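Local coordinates for putative diflavin flavoprotein A 3 (Synechocystis sp., PDB 6H0C), which probably carries electrons from NADH to oxygen, reducing it to water, this chain being the flavodiiron core without the C-terminal flavin reductase domain, at residues I44-A50 with L138-L144; V79-H83 with Y154-T160; L144-P148 with K216-Y220. One frame throughout, in Å; residues are numbered along the deposited sequence.

Interaction 1 (I44-A50 with L138-L144)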
loop_
_atom_site.group_PDB
_atom_site.type_symbol
_atom_site.label_atom_id
_atom_site.label_comp_id
_atom_site.label_asym_id
_atom_site.label_seq_id
_atom_site.Cartn_x
_atom_site.Cartn_y
_atom_site.Cartn_z
ATOM N N ILE A 44 2.158 -2.725 -22.666
ATOM C CA ILE A 44 1.909 -3.808 -23.601
ATOM C C ILE A 44 1.319 -3.213 -24.865
ATOM O O ILE A 44 0.249 -2.602 -24.846
ATOM C CB ILE A 44 0.949 -4.873 -23.058
ATOM C CG1 ILE A 44 1.447 -5.441 -21.732
ATOM C CG2 ILE A 44 0.795 -6.007 -24.071
ATOM C CD1 ILE A 44 0.490 -6.450 -21.116
ATOM N N SER A 45 2.026 -3.384 -25.969
ATOM C CA SER A 45 1.582 -2.806 -27.216
ATOM C C SER A 45 1.311 -3.899 -28.238
ATOM O O SER A 45 2.215 -4.350 -28.931
ATOM C CB SER A 45 2.625 -1.828 -27.734
ATOM O OG SER A 45 2.115 -1.118 -28.845
ATOM N N ALA A 46 0.063 -4.337 -28.315
ATOM C CA ALA A 46 -0.314 -5.379 -29.263
ATOM C C ALA A 46 -1.351 -4.811 -30.202
ATOM O O ALA A 46 -1.202 -3.676 -30.653
ATOM C CB ALA A 46 -0.844 -6.594 -28.545
ATOM N N ASP A 47 -2.401 -5.581 -30.489
ATOM C CA ASP A 47 -3.536 -5.051 -31.249
ATOM C C ASP A 47 -4.131 -3.855 -30.519
ATOM O O ASP A 47 -4.559 -2.876 -31.137
ATOM C CB ASP A 47 -4.606 -6.114 -31.469
ATOM C CG ASP A 47 -4.118 -7.262 -32.323
ATOM O OD1 ASP A 47 -3.102 -7.098 -33.036
ATOM O OD2 ASP A 47 -4.758 -8.331 -32.274
ATOM N N LYS A 48 -4.159 -3.945 -29.193
ATOM C CA LYS A 48 -4.500 -2.801 -28.374
ATOM C C LYS A 48 -3.315 -2.451 -27.492
ATOM O O LYS A 48 -2.433 -3.277 -27.271
ATOM C CB LYS A 48 -5.755 -3.080 -27.559
ATOM C CG LYS A 48 -6.977 -3.138 -28.452
ATOM C CD LYS A 48 -8.271 -3.045 -27.700
ATOM C CE LYS A 48 -9.393 -2.817 -28.679
ATOM N NZ LYS A 48 -9.062 -1.649 -29.541
ATOM N N ILE A 49 -3.285 -1.211 -27.018
ATOM C CA ILE A 49 -2.154 -0.714 -26.249
ATOM C C ILE A 49 -2.587 -0.378 -24.836
ATOM O O ILE A 49 -3.533 0.386 -24.636
ATOM C CB ILE A 49 -1.535 0.529 -26.904
ATOM C CG1 ILE A 49 -1.071 0.186 -28.321
ATOM C CG2 ILE A 49 -0.396 1.070 -26.051
ATOM C CD1 ILE A 49 -0.514 1.359 -29.078
ATOM N N ALA A 50 -1.895 -0.960 -23.861
ATOM C CA ALA A 50 -2.222 -0.741 -22.451
ATOM C C ALA A 50 -1.003 -0.260 -21.694
ATOM O O ALA A 50 0.102 -0.776 -21.885
ATOM C CB ALA A 50 -2.766 -2.010 -21.815
ATOM N N LEU A 138 -5.857 -7.874 -25.383
ATOM C CA LEU A 138 -5.094 -6.864 -26.119
ATOM C C LEU A 138 -4.702 -7.374 -27.502
ATOM O O LEU A 138 -4.041 -6.673 -28.265
ATOM C CB LEU A 138 -3.835 -6.456 -25.348
ATOM C CG LEU A 138 -4.061 -5.923 -23.930
ATOM C CD1 LEU A 138 -2.752 -5.472 -23.272
ATOM C CD2 LEU A 138 -5.091 -4.798 -23.935
ATOM N N GLY A 139 -5.106 -8.601 -27.810
ATOM C CA GLY A 139 -4.733 -9.241 -29.058
ATOM C C GLY A 139 -3.393 -9.946 -28.941
ATOM O O GLY A 139 -2.661 -9.740 -27.969
ATOM N N ARG A 140 -3.079 -10.792 -29.919
ATOM C CA ARG A 140 -1.770 -11.435 -29.991
ATOM C C ARG A 140 -1.464 -12.311 -28.770
ATOM O O ARG A 140 -0.298 -12.503 -28.404
ATOM C CB ARG A 140 -0.677 -10.372 -30.174
ATOM C CG ARG A 140 -0.331 -10.113 -31.634
ATOM C CD ARG A 140 -0.345 -8.638 -32.007
ATOM N NE ARG A 140 0.919 -7.982 -31.705
ATOM C CZ ARG A 140 1.304 -6.826 -32.233
ATOM N NH1 ARG A 140 0.530 -6.197 -33.105
ATOM N NH2 ARG A 140 2.468 -6.298 -31.885
ATOM N N GLY A 141 -2.514 -12.852 -28.153
ATOM C CA GLY A 141 -2.354 -13.776 -27.042
ATOM C C GLY A 141 -2.306 -13.117 -25.671
ATOM O O GLY A 141 -2.283 -13.812 -24.650
ATOM N N HIS A 142 -2.275 -11.784 -25.643
ATOM C CA HIS A 142 -2.280 -11.043 -24.384
ATOM C C HIS A 142 -3.709 -10.910 -23.866
ATOM O O HIS A 142 -4.268 -9.805 -23.835
ATOM C CB HIS A 142 -1.656 -9.647 -24.551
ATOM C CG HIS A 142 -0.253 -9.659 -25.088
ATOM N ND1 HIS A 142 0.859 -9.739 -24.275
ATOM C CD2 HIS A 142 0.215 -9.594 -26.360
ATOM C CE1 HIS A 142 1.951 -9.726 -25.023
ATOM N NE2 HIS A 142 1.586 -9.638 -26.289
ATOM N N GLU A 143 -4.318 -12.030 -23.486
ATOM C CA GLU A 143 -5.628 -11.942 -22.863
ATOM C C GLU A 143 -5.439 -11.897 -21.363
ATOM O O GLU A 143 -5.266 -12.925 -20.707
ATOM C CB GLU A 143 -6.553 -13.092 -23.253
ATOM C CG GLU A 143 -7.987 -12.791 -22.820
ATOM C CD GLU A 143 -8.987 -13.836 -23.256
ATOM O OE1 GLU A 143 -8.570 -14.833 -23.887
ATOM O OE2 GLU A 143 -10.193 -13.659 -22.964
ATOM N N LEU A 144 -5.459 -10.678 -20.841
ATOM C CA LEU A 144 -5.202 -10.422 -19.440
ATOM C C LEU A 144 -6.314 -10.976 -18.555
ATOM O O LEU A 144 -7.492 -10.911 -18.909
ATOM C CB LEU A 144 -5.051 -8.918 -19.204
ATOM C CG LEU A 144 -4.091 -8.189 -20.148
ATOM C CD1 LEU A 144 -4.057 -6.693 -19.810
ATOM C CD2 LEU A 144 -2.692 -8.806 -20.107
HETATM O O HOH W 1 -4.333 -11.301 -32.135
#

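Interaction 2 (V79-H83 with Y154-T160). With FLC (citrate anion), chain B.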
loop_
_atom_site.group_PDB
_atom_site.type_symbol
_atom_site.label_atom_id
_atom_site.label_comp_id
_atom_site.label_asym_id
_atom_site.label_seq_id
_atom_site.Cartn_x
_atom_site.Cartn_y
_atom_site.Cartn_z
ATOM N N VAL A 79 -5.480 2.514 -19.741
ATOM C CA VAL A 79 -4.614 2.763 -18.600
ATOM C C VAL A 79 -5.060 1.867 -17.439
ATOM O O VAL A 79 -6.167 2.003 -16.905
ATOM C CB VAL A 79 -4.604 4.249 -18.192
ATOM C CG1 VAL A 79 -3.696 4.446 -16.981
ATOM C CG2 VAL A 79 -4.113 5.096 -19.347
ATOM N N ILE A 80 -4.188 0.929 -17.075
ATOM C CA ILE A 80 -4.502 -0.061 -16.063
ATOM C C ILE A 80 -3.864 0.348 -14.737
ATOM O O ILE A 80 -2.658 0.617 -14.678
ATOM C CB ILE A 80 -4.014 -1.463 -16.494
ATOM C CG1 ILE A 80 -4.628 -1.840 -17.840
ATOM C CG2 ILE A 80 -4.367 -2.508 -15.449
ATOM C CD1 ILE A 80 -4.213 -3.217 -18.329
ATOM N N LEU A 81 -4.674 0.417 -13.681
ATOM C CA LEU A 81 -4.176 0.858 -12.377
ATOM C C LEU A 81 -4.127 -0.303 -11.395
ATOM O O LEU A 81 -5.158 -0.929 -11.119
ATOM C CB LEU A 81 -5.052 1.979 -11.806
ATOM C CG LEU A 81 -5.242 3.196 -12.698
ATOM C CD1 LEU A 81 -6.259 4.151 -12.102
ATOM C CD2 LEU A 81 -3.906 3.882 -12.893
ATOM N N GLY A 82 -2.934 -0.589 -10.870
ATOM C CA GLY A 82 -2.766 -1.623 -9.856
ATOM C C GLY A 82 -3.182 -1.135 -8.472
ATOM O O GLY A 82 -3.430 -1.934 -7.564
ATOM N N HIS A 83 -3.241 0.188 -8.318
ATOM C CA HIS A 83 -3.698 0.831 -7.088
ATOM C C HIS A 83 -3.884 2.310 -7.376
ATOM O O HIS A 83 -3.408 2.803 -8.400
ATOM C CB HIS A 83 -2.717 0.623 -5.933
ATOM C CG HIS A 83 -1.483 1.463 -6.031
ATOM N ND1 HIS A 83 -0.433 1.149 -6.866
ATOM C CD2 HIS A 83 -1.131 2.608 -5.398
ATOM C CE1 HIS A 83 0.512 2.065 -6.746
ATOM N NE2 HIS A 83 0.112 2.964 -5.863
ATOM N N TYR A 154 -4.057 -0.655 0.614
ATOM C CA TYR A 154 -4.360 -0.607 -0.817
ATOM C C TYR A 154 -5.677 -1.302 -1.100
ATOM O O TYR A 154 -5.706 -2.407 -1.645
ATOM C CB TYR A 154 -3.226 -1.236 -1.630
ATOM C CG TYR A 154 -1.935 -0.509 -1.385
ATOM C CD1 TYR A 154 -1.736 0.768 -1.904
ATOM C CD2 TYR A 154 -0.941 -1.063 -0.586
ATOM C CE1 TYR A 154 -0.562 1.462 -1.658
ATOM C CE2 TYR A 154 0.240 -0.369 -0.328
ATOM C CZ TYR A 154 0.423 0.890 -0.874
ATOM O OH TYR A 154 1.585 1.583 -0.641
ATOM N N PRO A 155 -6.782 -0.646 -0.731
ATOM C CA PRO A 155 -8.106 -1.261 -0.860
ATOM C C PRO A 155 -8.453 -1.574 -2.313
ATOM O O PRO A 155 -9.210 -2.518 -2.585
ATOM C CB PRO A 155 -9.045 -0.197 -0.290
ATOM C CG PRO A 155 -8.178 0.642 0.596
ATOM C CD PRO A 155 -6.850 0.685 -0.104
ATOM N N GLY A 156 -7.901 -0.798 -3.239
ATOM C CA GLY A 156 -8.227 -0.989 -4.640
ATOM C C GLY A 156 -7.198 -1.805 -5.388
ATOM O O GLY A 156 -7.195 -1.822 -6.619
ATOM N N GLN A 157 -6.320 -2.487 -4.658
ATOM C CA GLN A 157 -5.206 -3.155 -5.321
ATOM C C GLN A 157 -5.686 -4.252 -6.265
ATOM O O GLN A 157 -6.583 -5.033 -5.935
ATOM C CB GLN A 157 -4.227 -3.740 -4.308
ATOM C CG GLN A 157 -2.969 -4.300 -4.944
ATOM C CD GLN A 157 -1.975 -4.751 -3.903
ATOM O OE1 GLN A 157 -1.209 -3.947 -3.377
ATOM N NE2 GLN A 157 -1.999 -6.033 -3.578
ATOM N N LEU A 158 -5.060 -4.300 -7.435
ATOM C CA LEU A 158 -5.468 -5.183 -8.512
ATOM C C LEU A 158 -4.251 -5.743 -9.219
ATOM O O LEU A 158 -3.445 -4.984 -9.754
ATOM C CB LEU A 158 -6.344 -4.423 -9.501
ATOM C CG LEU A 158 -6.875 -5.226 -10.685
ATOM C CD1 LEU A 158 -7.946 -6.214 -10.226
ATOM C CD2 LEU A 158 -7.416 -4.289 -11.753
ATOM N N CYS A 159 -4.099 -7.062 -9.208
ATOM C CA CYS A 159 -3.015 -7.702 -9.950
ATOM C C CYS A 159 -3.521 -8.177 -11.303
ATOM O O CYS A 159 -4.716 -8.394 -11.481
ATOM C CB CYS A 159 -2.430 -8.886 -9.168
ATOM S SG CYS A 159 -1.636 -8.458 -7.590
ATOM N N THR A 160 -2.603 -8.362 -12.244
ATOM C CA THR A 160 -2.950 -8.732 -13.611
ATOM C C THR A 160 -2.013 -9.811 -14.143
ATOM O O THR A 160 -0.802 -9.705 -13.982
ATOM C CB THR A 160 -2.864 -7.519 -14.561
ATOM O OG1 THR A 160 -3.581 -6.411 -14.005
ATOM C CG2 THR A 160 -3.420 -7.878 -15.947
HETATM C CAC FLC B . 1.749 4.944 -1.477
HETATM C CA FLC B . 1.821 6.262 -2.217
HETATM C CB FLC B . 2.764 6.278 -3.408
HETATM C CBC FLC B . 2.419 5.228 -4.444
HETATM C CG FLC B . 2.634 7.646 -4.057
HETATM C CGC FLC B . 3.653 7.810 -5.162
HETATM O OA1 FLC B . 1.902 3.842 -2.069
HETATM O OA2 FLC B . 1.514 4.965 -0.243
HETATM O OB1 FLC B . 3.307 4.415 -4.806
HETATM O OB2 FLC B . 1.269 5.174 -4.950
HETATM O OG1 FLC B . 4.679 8.514 -4.962
HETATM O OG2 FLC B . 3.479 7.241 -6.275
HETATM O OHB FLC B . 4.094 6.076 -2.977
HETATM O O HOH W 2 -7.277 -1.063 -9.250
#

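Interaction 3 (L144-P148 with K216-Y220)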
loop_
_atom_site.group_PDB
_atom_site.type_symbol
_atom_site.label_atom_id
_atom_site.label_comp_id
_atom_site.label_asym_id
_atom_site.label_seq_id
_atom_site.Cartn_x
_atom_site.Cartn_y
_atom_site.Cartn_z
ATOM N N LEU A 144 -5.459 -10.678 -20.841
ATOM C CA LEU A 144 -5.202 -10.422 -19.440
ATOM C C LEU A 144 -6.314 -10.976 -18.555
ATOM O O LEU A 144 -7.492 -10.911 -18.909
ATOM C CB LEU A 144 -5.051 -8.918 -19.204
ATOM C CG LEU A 144 -4.091 -8.189 -20.148
ATOM C CD1 LEU A 144 -4.057 -6.693 -19.810
ATOM C CD2 LEU A 144 -2.692 -8.806 -20.107
ATOM N N THR A 145 -5.925 -11.529 -17.408
ATOM C CA THR A 145 -6.872 -11.899 -16.361
ATOM C C THR A 145 -6.599 -11.051 -15.115
ATOM O O THR A 145 -5.443 -10.842 -14.738
ATOM C CB THR A 145 -6.781 -13.397 -16.016
ATOM O OG1 THR A 145 -7.204 -14.163 -17.147
ATOM C CG2 THR A 145 -7.685 -13.735 -14.840
ATOM N N PHE A 146 -7.652 -10.551 -14.478
ATOM C CA PHE A 146 -7.460 -9.674 -13.330
ATOM C C PHE A 146 -7.742 -10.365 -12.001
ATOM O O PHE A 146 -8.635 -11.201 -11.895
ATOM C CB PHE A 146 -8.325 -8.420 -13.500
ATOM C CG PHE A 146 -7.957 -7.616 -14.712
ATOM C CD1 PHE A 146 -8.625 -7.801 -15.916
ATOM C CD2 PHE A 146 -6.899 -6.716 -14.668
ATOM C CE1 PHE A 146 -8.263 -7.076 -17.049
ATOM C CE2 PHE A 146 -6.533 -5.991 -15.789
ATOM C CZ PHE A 146 -7.215 -6.170 -16.984
ATOM N N ILE A 147 -6.959 -10.007 -10.991
ATOM C CA ILE A 147 -7.084 -10.556 -9.644
ATOM C C ILE A 147 -7.046 -9.449 -8.589
ATOM O O ILE A 147 -5.959 -8.953 -8.257
ATOM C CB ILE A 147 -5.944 -11.556 -9.307
ATOM C CG1 ILE A 147 -5.754 -12.583 -10.428
ATOM C CG2 ILE A 147 -6.220 -12.223 -7.957
ATOM C CD1 ILE A 147 -4.656 -12.244 -11.399
ATOM N N PRO A 148 -8.225 -9.048 -8.067
ATOM C CA PRO A 148 -8.255 -8.109 -6.935
ATOM C C PRO A 148 -7.484 -8.650 -5.717
ATOM O O PRO A 148 -7.651 -9.809 -5.338
ATOM C CB PRO A 148 -9.756 -7.973 -6.628
ATOM C CG PRO A 148 -10.432 -8.266 -7.940
ATOM C CD PRO A 148 -9.581 -9.358 -8.563
ATOM N N LYS A 216 -4.622 -16.796 -4.218
ATOM C CA LYS A 216 -5.243 -16.602 -5.526
ATOM C C LYS A 216 -4.203 -16.609 -6.656
ATOM O O LYS A 216 -4.409 -17.222 -7.708
ATOM C CB LYS A 216 -6.027 -15.290 -5.554
ATOM C CG LYS A 216 -7.267 -15.247 -4.662
ATOM C CD LYS A 216 -7.993 -13.913 -4.828
ATOM C CE LYS A 216 -9.044 -13.673 -3.752
ATOM N NZ LYS A 216 -8.549 -12.750 -2.690
ATOM N N LEU A 217 -3.086 -15.921 -6.432
ATOM C CA LEU A 217 -2.059 -15.754 -7.459
ATOM C C LEU A 217 -1.350 -17.063 -7.815
ATOM O O LEU A 217 -0.800 -17.186 -8.911
ATOM C CB LEU A 217 -1.029 -14.718 -7.010
ATOM C CG LEU A 217 -1.591 -13.328 -6.744
ATOM C CD1 LEU A 217 -0.510 -12.419 -6.179
ATOM C CD2 LEU A 217 -2.172 -12.760 -8.027
ATOM N N GLU A 218 -1.348 -18.021 -6.886
ATOM C CA GLU A 218 -0.834 -19.372 -7.146
ATOM C C GLU A 218 -1.428 -19.995 -8.417
ATOM O O GLU A 218 -0.791 -20.812 -9.071
ATOM C CB GLU A 218 -1.139 -20.298 -5.970
ATOM C CG GLU A 218 -0.070 -20.433 -4.916
ATOM C CD GLU A 218 -0.369 -21.588 -3.957
ATOM O OE1 GLU A 218 0.447 -22.536 -3.880
ATOM O OE2 GLU A 218 -1.426 -21.558 -3.287
ATOM N N ALA A 219 -2.656 -19.612 -8.752
ATOM C CA ALA A 219 -3.372 -20.212 -9.877
ATOM C C ALA A 219 -2.755 -19.850 -11.227
ATOM O O ALA A 219 -3.069 -20.462 -12.248
ATOM C CB ALA A 219 -4.842 -19.790 -9.846
ATOM N N TYR A 220 -1.887 -18.849 -11.234
ATOM C CA TYR A 220 -1.281 -18.388 -12.473
ATOM C C TYR A 220 0.196 -18.770 -12.493
ATOM O O TYR A 220 0.961 -18.410 -11.594
ATOM C CB TYR A 220 -1.500 -16.875 -12.624
ATOM C CG TYR A 220 -2.965 -16.540 -12.469
ATOM C CD1 TYR A 220 -3.824 -16.570 -13.562
ATOM C CD2 TYR A 220 -3.507 -16.267 -11.215
ATOM C CE1 TYR A 220 -5.179 -16.303 -13.415
ATOM C CE2 TYR A 220 -4.860 -16.007 -11.058
ATOM C CZ TYR A 220 -5.693 -16.025 -12.160
ATOM O OH TYR A 220 -7.037 -15.760 -12.008
#

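Interaction 1 (I44-A50 with L138-L144)
Leu138 O is the polar focus of this contact: Lys48 N gives it a 2.9 Å hydrogen bond with an N-H...O angle of 160°, Asp47 N lies 3.0 Å away, and Ala46 CB leans in at 3.2 Å. Alongside, Asp47 and Arg140 form a long salt bridge, OD1 to NH1 3.7 Å, their flat groups 81° apart. A water also links the two residues, donating to Asp47 OD2 and accepting from the backbone N of Arg140. Ala46 CA covers one face of the guanidinium, whose NH2 is salt-bridged to Asp13.

Deeper in, Leu138 CD1 touches both Ile44 CG2 (3.7 Å) and Ala50 CB (3.8 Å). With Ile44 CG1 beside the backbone N (chi1 -56°), CG2 is thrown over the His142 ring in a CH-pi contact, 3.9 Å from the centroid. Asp162 and Asp13 take the two ring nitrogens and fix the imidazole's rotation.

The loop between antiparallel strands 37-45 and 49-52 of the seven-stranded sheet thus meets the type I' turn Gly139 to His142, which joins strands 135-137 and 143-148 of the five-stranded sheet, while Tyr78 of strand 78-80 packs on Leu138.

Interaction 2 (V79-H83 with Y154-T160)
Gly82 and Leu158 come together where the two sheets of the metallo-beta-lactamase-type fold close on each other: residues 79-83 are the end of strand 78-80 and the loop after it, and residues 154-160 are a type I turn running into strand 158-162. In canonical flavodiiron proteins the loop that follows strand 78-80 carries iron ligands; here its His83 binds a citrate, probably from the crystallisation liquor.

Backbone bonding is sparse. Leu158 N donates to Gly82 O at 2.9 Å, coming in tilted from the carbonyl plane. Gln157 CA makes a CA-H...O contact of 3.1 Å with the same Gly82 O, and Gly82 CA returns a similar one to Leu158 O. A single water ties the chains together by donating to Leu81 O (2.8 Å) and to Gly156 O (2.7 Å), the latter also accepting from Ser107 OG.

Side-chain packing is light: Ile80 CG2 stands 4.2 Å from Thr160 OG1, and Leu144 and Phe52 close round them from neighbouring strands.

The rings make the aromatic part. His83 and Tyr154 run alongside each other in the same sense, in an offset edge-to-face pair: the tyrosine edge is turned to the imidazole face, with centroids 5.4 Å apart and planes at 78°. A chi1 of 75° puts His83 CG wedged between its own N and C, and Asp171 holds ND1 so that the ring's rotation is set.

Both rings then reach the citrate, which Lys26, Asn85, Arg88, Arg153 and Lys172 also bind. Tyr154 OH donates to citrate OA1 at 2.7 Å, with that oxygen near the ring plane. His83 NE2 donates to citrate OB2, also at 2.7 Å and nearly straight at 170°.

Interaction 3 (L144-P148 with K216-Y220)
Ile147 is the residue most covered here, and its branches meet three different partners. CG1 comes against the Tyr220 ring near its far end, 3.6 Å from CE2. CD1 lies over one face of that ring in a CH-pi contact, 4.2 Å from the centroid and displaced toward the rim. The torsion chi2 of 97° is well away from a staggered value, and it is this turn about CB-CG1 that lays CD1 across the phenol. The other branch, CG2, reaches the residues of helix 207-217, where Lys216 CB is 3.9 Å away and Leu217 CD2 is 4.1 Å away.

Tyr220 approaches from the opposite direction to Ile147, its ring reaching back toward the strand. Thr145 CG2, crossing it at about a right angle, touches the phenol oxygen OH at 3.5 Å; Tyr161 brings a second ring against Tyr220, the planes at about 45°.

Within the metallo-beta-lactamase-type domain, this is the end region of a helix laid on one face of the five-stranded sheet. Residues 144-148 belong to strand 143-148. Residues 216-217 belong to helix 207-217, and a type I turn from Leu217 to Tyr220 follows, bringing the tyrosine back against the sheet. Alternation along the strand does the sorting: Thr145 and Ile147 point to the turn, whereas Phe146 points to the other side and packs on Ile80 and Leu158.

Lys216 runs antiparallel alongside Ile147, its methylenes giving the apolar contact. The chain is fairly straight as far as CE and bends at chi4, which leaves NZ 4.1 Å from Pro148 O. No hydrogen bond joins the two segments. Leu217, buried, also packs on Leu173.

All three contacts lie in the metallo-beta-lactamase-like domain. Interactions 1 and 2 are centred about 18 Å apart, interactions 1 and 3 about 17 Å, and interactions 2 and 3 about 12 Å. Strand 143-148 serves interactions 1 and 3; Leu144 lies in both ranges but touches across only in interaction 1. Its neighbour 158-162 serves interaction 2; Cys159 O and Ile147 N, 2.8 Å apart, probably bond between them. Along the chain, interaction 1 closes before interaction 3 opens, whereas interaction 2 interleaves with both. Interactions 1 and 2 fasten one sheet to the other, from the outer turns to the citrate pocket, while interaction 3 lays a helix end on the second sheet's outer side.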